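Local coordinates for protein endoglucanase (PDB 1DYS) that hydrolyses internal beta-1,4-glucosidic bonds of cellulose as a family 6 endoglucanase and so takes part in the recycling of plant biomass, at residues A[273-278]-A[283-288]; A[296-299]-A[305-308]. All blocks are in the same frame, centred on the assembly; numbering follows the deposited sequence.

Contact 1 of 2, residues A[273-278]-A[283-288]; sequences SGARSE and CNVNPA
A275 O accepts a 2.9 Å hydrogen bond from a water. That water in turn accepts from N286 N at 3.0 Å. A second water donates to both G274 O and N286 O. Beside the waters the contact is carried mainly by carbon atoms. A275 CB lies 3.7 Å from P287 CD, beside the cis peptide that precedes the ring. It is also 3.3 Å from P287 O. The same methyl meets V285 CG1 at 3.8 Å. V285 CG1 stands anti to the backbone N (chi1 166°) and reaches R276 CG at 3.6 Å, the two side chains crossing nearly at right angles. R276 then bends at chi3 (-82°), and its guanidinium goes on to N222, N224 and the carbonyl of Q281. N222 is a probable substrate-binding residue. A serine in place of R276 would probably remove part of the cover on V285 CG1 and leave N222 and N224 without their guanidinium partner. N286 ND2 donates to N284 O at 2.9 Å, in the carbonyl plane, and also to G320 O. The two arms of this loop are thus joined partly by water and partly by apolar carbons, and R276 links the loop to the substrate-binding region.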
ATOM      1  N   SER A 273       2.557  25.756  16.339  1.00 31.07           N
ATOM      2  CA  SER A 273       3.841  26.098  16.933  1.00 27.11           C
ATOM      3  C   SER A 273       4.592  24.898  17.478  1.00 23.70           C
ATOM      4  O   SER A 273       4.034  24.145  18.318  1.00 27.36           O
ATOM      5  CB  SER A 273       3.661  27.040  18.124  1.00 35.15           C
ATOM      6  OG  SER A 273       2.456  27.770  18.130  1.00 32.10           O
ATOM      7  N   GLY A 274       5.832  24.739  17.052  1.00 27.43           N
ATOM      8  CA  GLY A 274       6.687  23.686  17.566  1.00 28.98           C
ATOM      9  C   GLY A 274       6.442  22.277  17.131  1.00 27.96           C
ATOM     10  O   GLY A 274       7.023  21.304  17.656  1.00 28.77           O
ATOM     11  N   ALA A 275       5.607  22.110  16.107  1.00 20.25           N
ATOM     12  CA  ALA A 275       5.296  20.742  15.676  1.00 21.95           C
ATOM     13  C   ALA A 275       6.485  20.084  15.016  1.00 24.84           C
ATOM     14  O   ALA A 275       6.581  18.851  15.039  1.00 25.22           O
ATOM     15  CB  ALA A 275       4.075  20.725  14.770  1.00 20.57           C
ATOM     16  N   ARG A 276       7.346  20.846  14.352  1.00 24.15           N
ATOM     17  CA  ARG A 276       8.484  20.215  13.687  1.00 23.88           C
ATOM     18  C   ARG A 276       9.782  20.894  14.111  1.00 22.10           C
ATOM     19  O   ARG A 276       9.759  22.101  14.238  1.00 24.86           O
ATOM     20  CB  ARG A 276       8.324  20.469  12.179  1.00 20.86           C
ATOM     21  CG  ARG A 276       7.218  19.622  11.562  1.00 21.98           C
ATOM     22  CD  ARG A 276       7.349  19.671  10.054  1.00 23.38           C
ATOM     23  NE  ARG A 276       6.738  20.876   9.511  1.00 20.58           N
ATOM     24  CZ  ARG A 276       6.453  20.985   8.206  1.00 27.48           C
ATOM     25  NH1 ARG A 276       6.748  19.996   7.375  1.00 20.08           N
ATOM     26  NH2 ARG A 276       5.905  22.117   7.785  1.00 22.71           N
ATOM     27  N   SER A 277      10.877  20.152  14.282  1.00 24.83           N
ATOM     28  CA  SER A 277      12.161  20.773  14.570  1.00 22.06           C
ATOM     29  C   SER A 277      12.997  20.873  13.313  1.00 28.83           C
ATOM     30  O   SER A 277      13.997  21.592  13.207  1.00 29.56           O
ATOM     31  CB  SER A 277      12.891  19.953  15.655  1.00 30.69           C
ATOM     32  OG  SER A 277      12.877  18.581  15.294  1.00 35.22           O
ATOM     33  N   GLU A 278      12.586  20.129  12.278  1.00 21.99           N
ATOM     34  CA  GLU A 278      13.251  20.106  10.987  1.00 26.09           C
ATOM     35  C   GLU A 278      12.173  20.284   9.918  1.00 21.55           C
ATOM     36  O   GLU A 278      11.115  19.652  10.031  1.00 24.01           O
ATOM     37  CB  GLU A 278      13.999  18.799  10.772  1.00 23.82           C
ATOM     38  CG  GLU A 278      14.849  18.279  11.912  1.00 40.17           C
ATOM     39  CD  GLU A 278      16.338  18.309  11.649  1.00 52.25           C
ATOM     40  OE1 GLU A 278      16.739  18.001  10.506  1.00 56.27           O
ATOM     41  OE2 GLU A 278      17.116  18.633  12.578  1.00 64.20           O
ATOM     42  N   CYS A 283       5.702  12.932   8.424  1.00 16.77           N
ATOM     43  CA  CYS A 283       4.765  11.874   8.785  1.00 16.10           C
ATOM     44  C   CYS A 283       3.919  12.219   9.988  1.00 17.58           C
ATOM     45  O   CYS A 283       4.451  12.406  11.079  1.00 20.39           O
ATOM     46  CB  CYS A 283       5.518  10.545   9.064  1.00 18.32           C
ATOM     47  SG  CYS A 283       4.341   9.195   9.343  1.00 15.79           S
ATOM     48  N   ASN A 284       2.624  12.333   9.787  1.00 15.88           N
ATOM     49  CA  ASN A 284       1.652  12.578  10.839  1.00 13.86           C
ATOM     50  C   ASN A 284       2.165  13.635  11.824  1.00 16.24           C
ATOM     51  O   ASN A 284       2.197  13.414  13.023  1.00 17.28           O
ATOM     52  CB  ASN A 284       1.280  11.279  11.526  1.00 15.80           C
ATOM     53  CG  ASN A 284       0.714  10.250  10.569  1.00 15.74           C
ATOM     54  OD1 ASN A 284      -0.033  10.562   9.626  1.00 15.56           O
ATOM     55  ND2 ASN A 284       1.099   9.002  10.789  1.00 17.85           N
ATOM     56  N   VAL A 285       2.486  14.783  11.245  1.00 17.47           N
ATOM     57  CA  VAL A 285       3.047  15.873  12.060  1.00 16.74           C
ATOM     58  C   VAL A 285       2.021  16.372  13.044  1.00 17.06           C
ATOM     59  O   VAL A 285       0.844  16.588  12.791  1.00 17.11           O
ATOM     60  CB  VAL A 285       3.635  16.965  11.147  1.00 17.52           C
ATOM     61  CG1 VAL A 285       3.931  18.281  11.849  1.00 20.33           C
ATOM     62  CG2 VAL A 285       4.850  16.364  10.480  1.00 16.10           C
ATOM     63  N   ASN A 286       2.506  16.581  14.277  1.00 16.18           N
ATOM     64  CA  ASN A 286       1.591  17.035  15.335  1.00 17.11           C
ATOM     65  C   ASN A 286       2.381  17.886  16.333  1.00 18.44           C
ATOM     66  O   ASN A 286       3.559  17.655  16.568  1.00 22.45           O
ATOM     67  CB  ASN A 286       0.909  15.856  15.996  1.00 17.36           C
ATOM     68  CG  ASN A 286       1.931  14.920  16.633  1.00 32.33           C
ATOM     69  OD1 ASN A 286       2.246  15.021  17.827  1.00 24.90           O
ATOM     70  ND2 ASN A 286       2.496  14.026  15.820  1.00 23.19           N
ATOM     71  N   PRO A 287       1.695  18.869  16.888  1.00 19.71           N
ATOM     72  CA  PRO A 287       0.314  19.210  16.666  1.00 18.73           C
ATOM     73  C   PRO A 287      -0.010  19.886  15.344  1.00 16.37           C
ATOM     74  O   PRO A 287       0.810  20.638  14.814  1.00 18.92           O
ATOM     75  CB  PRO A 287      -0.094  20.253  17.747  1.00 20.00           C
ATOM     76  CG  PRO A 287       1.223  20.660  18.346  1.00 26.90           C
ATOM     77  CD  PRO A 287       2.344  19.780  17.855  1.00 21.06           C
ATOM     78  N   ALA A 288      -1.183  19.559  14.822  1.00 16.47           N
ATOM     79  CA  ALA A 288      -1.626  20.216  13.575  1.00 17.03           C
ATOM     80  C   ALA A 288      -3.138  20.433  13.601  1.00 11.14           C
ATOM     81  O   ALA A 288      -3.867  19.803  14.367  1.00 14.93           O
ATOM     82  CB  ALA A 288      -1.245  19.369  12.362  1.00 15.95           C
TER
HETATM   83  O   HOH W   1       5.878  18.707  18.558  1.00 31.00           O
HETATM   84  O   HOH W   2       5.427  16.257  14.695  1.00 27.01           O

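Contact 2 of 2, residues A[296-299]-A[305-308]; sequences TNTN and AIVW
Strand 303-307 belongs to the parallel beta barrel of the family 6 catalytic domain, where it pairs with strand 262-266. The loop that leads into it folds back so that 296-299 lies against A305 and I306. N297 is the centre of an inverse gamma turn, closed by a weak hydrogen bond from T298 N to T296 O at 2.9 Å. This tight turn sets T296 and T298 close together. The CB of T298 points toward the strand; that of T296 points away, and only its CG2 comes near. T298 does most of the touching, with CG2 lying 3.7 Å from A305 CA. The same methyl is 3.9 Å from I306 N, so it packs mainly on the strand backbone. Contact with the I306 side chain is looser, with T298 CG2 at 4.5 Å from I306 CG1. T296 CG2 adds a light touch on A305 CB at 4.3 Å. The strand backbone is occupied by other partners: A305 bonds to I265, and I306 to T295. Y226 lies alongside: its OH bonds to T298 O, and the I306 side chain packs on it. The T298 hydroxyl ties the loop to the start of the strand. A chi1 of 68° turns CG2 to the strand backbone and leaves OG1 directed at V303 O, its main partner, with N300 O sharing the hydroxyl proton.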
ATOM      1  N   THR A 296     -11.051  31.425  -2.925  1.00 18.59           N
ATOM      2  CA  THR A 296     -10.280  32.083  -3.964  1.00 19.93           C
ATOM      3  C   THR A 296      -9.812  33.456  -3.454  1.00 22.13           C
ATOM      4  O   THR A 296      -9.053  34.149  -4.131  1.00 20.87           O
ATOM      5  CB  THR A 296     -11.047  32.289  -5.277  1.00 26.99           C
ATOM      6  OG1 THR A 296     -12.335  32.872  -4.980  1.00 23.44           O
ATOM      7  CG2 THR A 296     -11.348  31.015  -6.044  1.00 23.00           C
ATOM      8  N   ASN A 297     -10.189  33.779  -2.223  1.00 24.08           N
ATOM      9  CA  ASN A 297      -9.747  35.037  -1.561  1.00 23.19           C
ATOM     10  C   ASN A 297      -8.363  34.774  -0.978  1.00 21.04           C
ATOM     11  O   ASN A 297      -8.163  34.571   0.226  1.00 25.87           O
ATOM     12  CB  ASN A 297     -10.734  35.338  -0.443  1.00 28.03           C
ATOM     13  CG  ASN A 297     -12.135  35.755  -0.816  1.00 44.66           C
ATOM     14  OD1 ASN A 297     -12.432  36.295  -1.888  1.00 51.46           O
ATOM     15  ND2 ASN A 297     -13.087  35.532   0.100  1.00 44.39           N
ATOM     16  N   THR A 298      -7.352  34.712  -1.831  1.00 22.06           N
ATOM     17  CA  THR A 298      -6.001  34.349  -1.465  1.00 21.60           C
ATOM     18  C   THR A 298      -5.065  35.490  -1.160  1.00 21.86           C
ATOM     19  O   THR A 298      -3.946  35.321  -0.657  1.00 28.44           O
ATOM     20  CB  THR A 298      -5.384  33.502  -2.621  1.00 20.07           C
ATOM     21  OG1 THR A 298      -5.216  34.375  -3.743  1.00 20.59           O
ATOM     22  CG2 THR A 298      -6.330  32.366  -2.959  1.00 17.68           C
ATOM     23  N   ASN A 299      -5.473  36.702  -1.571  1.00 26.27           N
ATOM     24  CA  ASN A 299      -4.640  37.890  -1.378  1.00 27.86           C
ATOM     25  C   ASN A 299      -3.278  37.750  -2.014  1.00 27.60           C
ATOM     26  O   ASN A 299      -2.267  38.232  -1.488  1.00 33.49           O
ATOM     27  CB  ASN A 299      -4.516  38.154   0.130  1.00 29.99           C
ATOM     28  CG  ASN A 299      -5.838  38.565   0.737  1.00 41.81           C
ATOM     29  OD1 ASN A 299      -6.238  38.077   1.795  1.00 53.74           O
ATOM     30  ND2 ASN A 299      -6.506  39.488   0.048  1.00 51.24           N
ATOM     31  N   ALA A 305      -6.155  29.549  -5.760  1.00 17.98           N
ATOM     32  CA  ALA A 305      -7.045  29.133  -4.682  1.00 17.71           C
ATOM     33  C   ALA A 305      -6.300  28.408  -3.573  1.00 19.11           C
ATOM     34  O   ALA A 305      -5.222  27.839  -3.788  1.00 17.63           O
ATOM     35  CB  ALA A 305      -8.145  28.211  -5.225  1.00 18.77           C
ATOM     36  N   ILE A 306      -6.872  28.501  -2.387  1.00 18.04           N
ATOM     37  CA  ILE A 306      -6.444  27.646  -1.276  1.00 15.41           C
ATOM     38  C   ILE A 306      -7.394  26.459  -1.376  1.00 13.99           C
ATOM     39  O   ILE A 306      -8.587  26.658  -1.611  1.00 17.21           O
ATOM     40  CB  ILE A 306      -6.527  28.304   0.127  1.00 17.17           C
ATOM     41  CG1 ILE A 306      -5.396  29.331   0.188  1.00 18.89           C
ATOM     42  CG2 ILE A 306      -6.441  27.234   1.221  1.00 15.71           C
ATOM     43  CD1 ILE A 306      -5.466  30.415   1.232  1.00 24.44           C
ATOM     44  N   VAL A 307      -6.877  25.229  -1.415  1.00 14.07           N
ATOM     45  CA  VAL A 307      -7.678  24.023  -1.494  1.00 16.02           C
ATOM     46  C   VAL A 307      -7.275  23.037  -0.397  1.00 14.25           C
ATOM     47  O   VAL A 307      -6.335  23.288   0.396  1.00 12.07           O
ATOM     48  CB  VAL A 307      -7.502  23.322  -2.885  1.00 10.04           C
ATOM     49  CG1 VAL A 307      -8.052  24.217  -3.995  1.00 18.88           C
ATOM     50  CG2 VAL A 307      -6.014  23.015  -3.076  1.00 15.95           C
ATOM     51  N   TRP A 308      -8.024  21.956  -0.209  1.00 14.38           N
ATOM     52  CA  TRP A 308      -7.600  20.804   0.590  1.00 13.45           C
ATOM     53  C   TRP A 308      -7.370  19.636  -0.397  1.00 12.10           C
ATOM     54  O   TRP A 308      -8.262  19.269  -1.185  1.00 15.65           O
ATOM     55  CB  TRP A 308      -8.566  20.335   1.659  1.00 13.60           C
ATOM     56  CG  TRP A 308      -8.777  21.215   2.839  1.00 13.39           C
ATOM     57  CD1 TRP A 308      -8.350  22.486   3.005  1.00 15.59           C
ATOM     58  CD2 TRP A 308      -9.460  20.831   4.036  1.00 10.36           C
ATOM     59  NE1 TRP A 308      -8.722  22.949   4.267  1.00 15.23           N
ATOM     60  CE2 TRP A 308      -9.409  21.957   4.895  1.00 12.08           C
ATOM     61  CE3 TRP A 308     -10.109  19.659   4.460  1.00 12.71           C
ATOM     62  CZ2 TRP A 308     -10.033  21.903   6.150  1.00 14.21           C
ATOM     63  CZ3 TRP A 308     -10.714  19.623   5.694  1.00 14.85           C
ATOM     64  CH2 TRP A 308     -10.642  20.744   6.537  1.00 16.00           C
TER

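How the contacts relate
The two contacts follow in series along the chain; they neither nest nor cross. After strand 270-271 the chain enters a long loop. Contact 1 closes it around the four residues 279-282, ending where strand 288-289 begins, which pairs antiparallel with 270-271. The disulfide C283-C319 ties this loop to a later part of the chain. The chain then runs to 296-299, and contact 2 closes a second loop around residues 300-304 as strand 303-307 enters the parallel sheet. The centres lie 23 Å apart, and the nearest atoms about 10 Å. Contact 1 thus shapes a loop beside N222 and W282, two probable substrate-binding residues, whereas contact 2 fastens an incoming loop to a barrel strand.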